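Local atomic coordinates of possible hydrolase (Mycobacterium tuberculosis, PDB entry 6WYN), a protein that hydrolyses carboxylic esters, with highest activity toward short, straight-chain alkyl esters, and probably takes part in ester or lipid metabolism. Residues Phe87-Asp99 with Ala109-Ala121. Numbering follows the deposited sequence.
Sequences FLHGGGQNAHTWD and ALAVDLPGHGHSA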
loop_
_atom_site.group_PDB
_atom_site.type_symbol
_atom_site.label_atom_id
_atom_site.label_comp_id
_atom_site.label_asym_id
_atom_site.label_seq_id
_atom_site.Cartn_x
_atom_site.Cartn_y
_atom_site.Cartn_z
ATOM N N PHE A 87 7.912 -0.753 -0.959
ATOM C CA PHE A 87 6.509 -1.171 -0.798
ATOM C C PHE A 87 5.634 0.079 -0.804
ATOM O O PHE A 87 5.979 1.035 -0.065
ATOM C CB PHE A 87 6.343 -1.941 0.509
ATOM C CG PHE A 87 6.992 -3.294 0.555
ATOM C CD1 PHE A 87 8.287 -3.449 1.003
ATOM C CD2 PHE A 87 6.269 -4.428 0.199
ATOM C CE1 PHE A 87 8.880 -4.707 1.084
ATOM C CE2 PHE A 87 6.869 -5.676 0.233
ATOM C CZ PHE A 87 8.155 -5.819 0.693
ATOM N N LEU A 88 4.555 0.050 -1.580
ATOM C CA LEU A 88 3.558 1.140 -1.669
ATOM C C LEU A 88 2.194 0.573 -1.304
ATOM O O LEU A 88 1.696 -0.279 -2.047
ATOM C CB LEU A 88 3.582 1.735 -3.070
ATOM C CG LEU A 88 4.973 2.158 -3.562
ATOM C CD1 LEU A 88 4.893 2.782 -4.934
ATOM C CD2 LEU A 88 5.580 3.216 -2.636
ATOM N N HIS A 89 1.619 1.054 -0.212
ATOM C CA HIS A 89 0.286 0.641 0.282
ATOM C C HIS A 89 -0.886 1.110 -0.601
ATOM O O HIS A 89 -0.722 1.866 -1.596
ATOM C CB HIS A 89 0.127 1.198 1.696
ATOM C CG HIS A 89 0.085 2.686 1.740
ATOM N ND1 HIS A 89 -1.069 3.394 1.440
ATOM C CD2 HIS A 89 1.031 3.596 2.106
ATOM C CE1 HIS A 89 -0.807 4.693 1.597
ATOM N NE2 HIS A 89 0.448 4.829 2.032
ATOM N N GLY A 90 -2.084 0.700 -0.209
ATOM C CA GLY A 90 -3.312 1.055 -0.945
ATOM C C GLY A 90 -3.964 2.337 -0.442
ATOM O O GLY A 90 -3.578 2.906 0.622
ATOM N N GLY A 91 -4.996 2.782 -1.163
ATOM C CA GLY A 91 -5.936 3.792 -0.622
ATOM C C GLY A 91 -6.387 3.469 0.783
ATOM O O GLY A 91 -6.801 2.295 1.066
ATOM N N GLY A 92 -6.405 4.484 1.653
ATOM C CA GLY A 92 -6.900 4.349 3.032
ATOM C C GLY A 92 -5.958 3.571 3.927
ATOM O O GLY A 92 -6.394 3.172 5.025
ATOM N N GLN A 93 -4.744 3.254 3.460
ATOM C CA GLN A 93 -3.750 2.481 4.263
ATOM C C GLN A 93 -2.587 3.403 4.684
ATOM O O GLN A 93 -2.640 4.593 4.407
ATOM C CB GLN A 93 -3.258 1.277 3.462
ATOM C CG GLN A 93 -4.370 0.281 3.116
ATOM C CD GLN A 93 -3.815 -1.001 2.548
ATOM O OE1 GLN A 93 -2.769 -1.019 1.865
ATOM N NE2 GLN A 93 -4.596 -2.049 2.751
ATOM N N ASN A 94 -1.536 2.839 5.262
ATOM C CA ASN A 94 -0.253 3.511 5.485
ATOM C C ASN A 94 0.837 2.458 5.393
ATOM O O ASN A 94 0.521 1.266 5.220
ATOM C CB ASN A 94 -0.229 4.282 6.809
ATOM C CG ASN A 94 -0.286 3.363 7.996
ATOM O OD1 ASN A 94 0.770 2.937 8.497
ATOM N ND2 ASN A 94 -1.503 3.052 8.430
ATOM N N ALA A 95 2.074 2.904 5.499
ATOM C CA ALA A 95 3.275 2.062 5.400
ATOM C C ALA A 95 3.223 0.835 6.331
ATOM O O ALA A 95 3.865 -0.170 6.007
ATOM C CB ALA A 95 4.477 2.913 5.677
ATOM N N HIS A 96 2.592 0.961 7.499
ATOM C CA HIS A 96 2.573 -0.113 8.518
ATOM C C HIS A 96 1.802 -1.336 7.992
ATOM O O HIS A 96 1.988 -2.426 8.577
ATOM C CB HIS A 96 1.957 0.347 9.840
ATOM C CG HIS A 96 2.890 1.110 10.717
ATOM N ND1 HIS A 96 3.840 0.482 11.470
ATOM C CD2 HIS A 96 2.999 2.441 10.981
ATOM C CE1 HIS A 96 4.506 1.380 12.183
ATOM N NE2 HIS A 96 4.015 2.588 11.889
ATOM N N THR A 97 0.994 -1.189 6.931
ATOM C CA THR A 97 0.277 -2.336 6.310
ATOM C C THR A 97 1.323 -3.397 5.968
ATOM O O THR A 97 1.001 -4.595 5.948
ATOM C CB THR A 97 -0.548 -1.926 5.073
ATOM O OG1 THR A 97 -1.473 -2.967 4.740
ATOM C CG2 THR A 97 0.301 -1.680 3.855
ATOM N N TRP A 98 2.544 -2.991 5.680
ATOM C CA TRP A 98 3.590 -3.942 5.241
ATOM C C TRP A 98 4.389 -4.575 6.383
ATOM O O TRP A 98 5.238 -5.400 6.056
ATOM C CB TRP A 98 4.520 -3.282 4.258
ATOM C CG TRP A 98 3.838 -2.743 3.068
ATOM C CD1 TRP A 98 3.561 -1.436 2.776
ATOM C CD2 TRP A 98 3.305 -3.533 2.006
ATOM N NE1 TRP A 98 2.985 -1.354 1.542
ATOM C CE2 TRP A 98 2.759 -2.625 1.071
ATOM C CE3 TRP A 98 3.255 -4.905 1.752
ATOM C CZ2 TRP A 98 2.148 -3.059 -0.098
ATOM C CZ3 TRP A 98 2.637 -5.328 0.604
ATOM C CH2 TRP A 98 2.158 -4.414 -0.337
ATOM N N ASP A 99 4.171 -4.204 7.642
ATOM C CA ASP A 99 5.045 -4.621 8.776
ATOM C C ASP A 99 5.241 -6.154 8.765
ATOM O O ASP A 99 6.370 -6.639 8.913
ATOM C CB ASP A 99 4.472 -4.138 10.106
ATOM C CG ASP A 99 4.522 -2.635 10.344
ATOM O OD1 ASP A 99 5.100 -1.893 9.469
ATOM O OD2 ASP A 99 3.953 -2.215 11.397
ATOM N N ALA A 109 14.286 -2.723 3.426
ATOM C CA ALA A 109 13.108 -2.263 2.649
ATOM C C ALA A 109 12.714 -0.834 2.988
ATOM O O ALA A 109 12.998 -0.407 4.074
ATOM C CB ALA A 109 11.976 -3.207 2.931
ATOM N N LEU A 110 11.973 -0.175 2.097
ATOM C CA LEU A 110 11.402 1.163 2.355
ATOM C C LEU A 110 9.909 1.029 2.117
ATOM O O LEU A 110 9.508 0.731 0.968
ATOM C CB LEU A 110 12.053 2.206 1.441
ATOM C CG LEU A 110 11.731 3.651 1.807
ATOM C CD1 LEU A 110 12.437 4.049 3.087
ATOM C CD2 LEU A 110 12.105 4.634 0.699
ATOM N N ALA A 111 9.128 1.257 3.144
ATOM C CA ALA A 111 7.661 1.287 3.050
ATOM C C ALA A 111 7.218 2.751 3.127
ATOM O O ALA A 111 7.340 3.397 4.166
ATOM C CB ALA A 111 7.058 0.401 4.112
ATOM N N VAL A 112 6.736 3.223 1.994
ATOM C CA VAL A 112 6.449 4.667 1.904
ATOM C C VAL A 112 5.012 5.009 2.251
ATOM O O VAL A 112 4.148 4.227 1.921
ATOM C CB VAL A 112 6.760 5.158 0.482
ATOM C CG1 VAL A 112 6.556 6.639 0.380
ATOM C CG2 VAL A 112 8.166 4.787 0.048
ATOM N N ASP A 113 4.813 6.132 2.934
ATOM C CA ASP A 113 3.455 6.703 3.099
ATOM C C ASP A 113 3.133 7.518 1.839
ATOM O O ASP A 113 3.871 8.442 1.540
ATOM C CB ASP A 113 3.318 7.573 4.343
ATOM C CG ASP A 113 3.319 6.843 5.687
ATOM O OD1 ASP A 113 2.836 5.685 5.728
ATOM O OD2 ASP A 113 3.793 7.444 6.710
ATOM N N LEU A 114 2.125 7.105 1.073
ATOM C CA LEU A 114 1.659 7.837 -0.103
ATOM C C LEU A 114 1.184 9.215 0.368
ATOM O O LEU A 114 0.682 9.361 1.462
ATOM C CB LEU A 114 0.524 7.078 -0.799
ATOM C CG LEU A 114 0.886 5.752 -1.476
ATOM C CD1 LEU A 114 -0.360 5.227 -2.126
ATOM C CD2 LEU A 114 2.038 5.877 -2.481
ATOM N N PRO A 115 1.262 10.253 -0.490
ATOM C CA PRO A 115 0.600 11.522 -0.208
ATOM C C PRO A 115 -0.799 11.261 0.334
ATOM O O PRO A 115 -1.550 10.356 -0.119
ATOM C CB PRO A 115 0.607 12.216 -1.565
ATOM C CG PRO A 115 1.838 11.698 -2.201
ATOM C CD PRO A 115 1.965 10.245 -1.772
ATOM N N GLY A 116 -1.159 12.029 1.328
ATOM C CA GLY A 116 -2.490 11.979 1.924
ATOM C C GLY A 116 -2.660 10.868 2.924
ATOM O O GLY A 116 -3.786 10.646 3.352
ATOM N N HIS A 117 -1.597 10.155 3.266
ATOM C CA HIS A 117 -1.666 8.937 4.109
ATOM C C HIS A 117 -0.487 8.892 5.095
ATOM O O HIS A 117 0.610 9.444 4.796
ATOM C CB HIS A 117 -1.615 7.723 3.182
ATOM C CG HIS A 117 -2.753 7.610 2.229
ATOM N ND1 HIS A 117 -2.726 8.200 0.977
ATOM C CD2 HIS A 117 -3.911 6.912 2.328
ATOM C CE1 HIS A 117 -3.857 7.891 0.352
ATOM N NE2 HIS A 117 -4.607 7.122 1.177
ATOM N N GLY A 118 -0.691 8.170 6.180
ATOM C CA GLY A 118 0.326 7.910 7.201
ATOM C C GLY A 118 0.812 9.221 7.790
ATOM O O GLY A 118 -0.062 9.989 8.257
ATOM N N HIS A 119 2.109 9.508 7.679
ATOM C CA HIS A 119 2.695 10.805 8.102
ATOM C C HIS A 119 3.031 11.651 6.886
ATOM O O HIS A 119 3.678 12.672 7.074
ATOM C CB HIS A 119 3.920 10.560 8.971
ATOM C CG HIS A 119 3.569 9.865 10.246
ATOM N ND1 HIS A 119 3.791 10.444 11.514
ATOM C CD2 HIS A 119 3.004 8.659 10.475
ATOM C CE1 HIS A 119 3.401 9.598 12.458
ATOM N NE2 HIS A 119 2.919 8.480 11.837
ATOM N N SER A 120 2.689 11.224 5.671
ATOM C CA SER A 120 2.996 12.050 4.473
ATOM C C SER A 120 2.002 13.239 4.422
ATOM O O SER A 120 0.865 13.096 4.888
ATOM C CB SER A 120 3.009 11.247 3.228
ATOM O OG SER A 120 4.172 10.454 3.082
ATOM N N ALA A 121 2.419 14.380 3.878
ATOM C CA ALA A 121 1.582 15.604 3.806
ATOM C C ALA A 121 0.263 15.311 3.060
ATOM O O ALA A 121 0.268 14.548 2.074
ATOM C CB ALA A 121 2.355 16.729 3.137
HETATM O O HOH W 1 3.759 1.623 1.859
HETATM O O HOH W 2 -3.154 6.395 6.356
HETATM O O HOH W 3 2.885 4.814 8.314
#
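F87 and A111 pair as parallel neighbours in the central sheet: F87 N donates to L110 O (2.9 Å) and V112 N to F87 O (3.1 Å), both bonds being nearly straight. Past this pairing the strands separate; a water bridges F87 O and V112 O, and the side chain of H89 spans the gap. With CG lodged between the backbone N and the carbonyl carbon (chi1 66°), its ring reaches the opposite loop, where NE2 accepts from L114 N at 3.0 Å, the donor lying 32° out of the ring plane. ND1 donates to G90 O, which lies in the plane of the H89 ring, so bonds at both nitrogens fix the ring's rotation and imply a proton on ND1. L114 CG makes a CH-pi contact with one ring face, 3.9 Å from the centroid, while the backbone of Q93 and N94 covers the other. The H89 ring also turns its CE1 edge toward the H117 face in an offset edge-to-face pair, the planes of H89 and H117 at 64°. D113 supplies a second polar link: its OD1 accepts from A95 N (2.9 Å), and a water joins OD1 to N94 OD1. Its OD2 receives H119 N from above the carboxylate plane and forms a salt bridge with R67, which would probably keep the acid ionised. A95 CB meets A111 CB at 3.9 Å. On the other side of the sheet L88 CD2 packs on V112 CB. The contact joins the two strands of the beta-alpha-beta unit formed by strand 85-88, helix 99-105 and strand 109-112 in the alpha/beta-hydrolase fold. The 90-93 turn holds the selectivity residue G91, and its G90 comes about 4 Å from S155, the probable nucleophile (side chain to side chain). Strand 150-154 flanks 85-88, strand 73-78 runs antiparallel to 109-112, and helix 130-144 packs against V112 and L114.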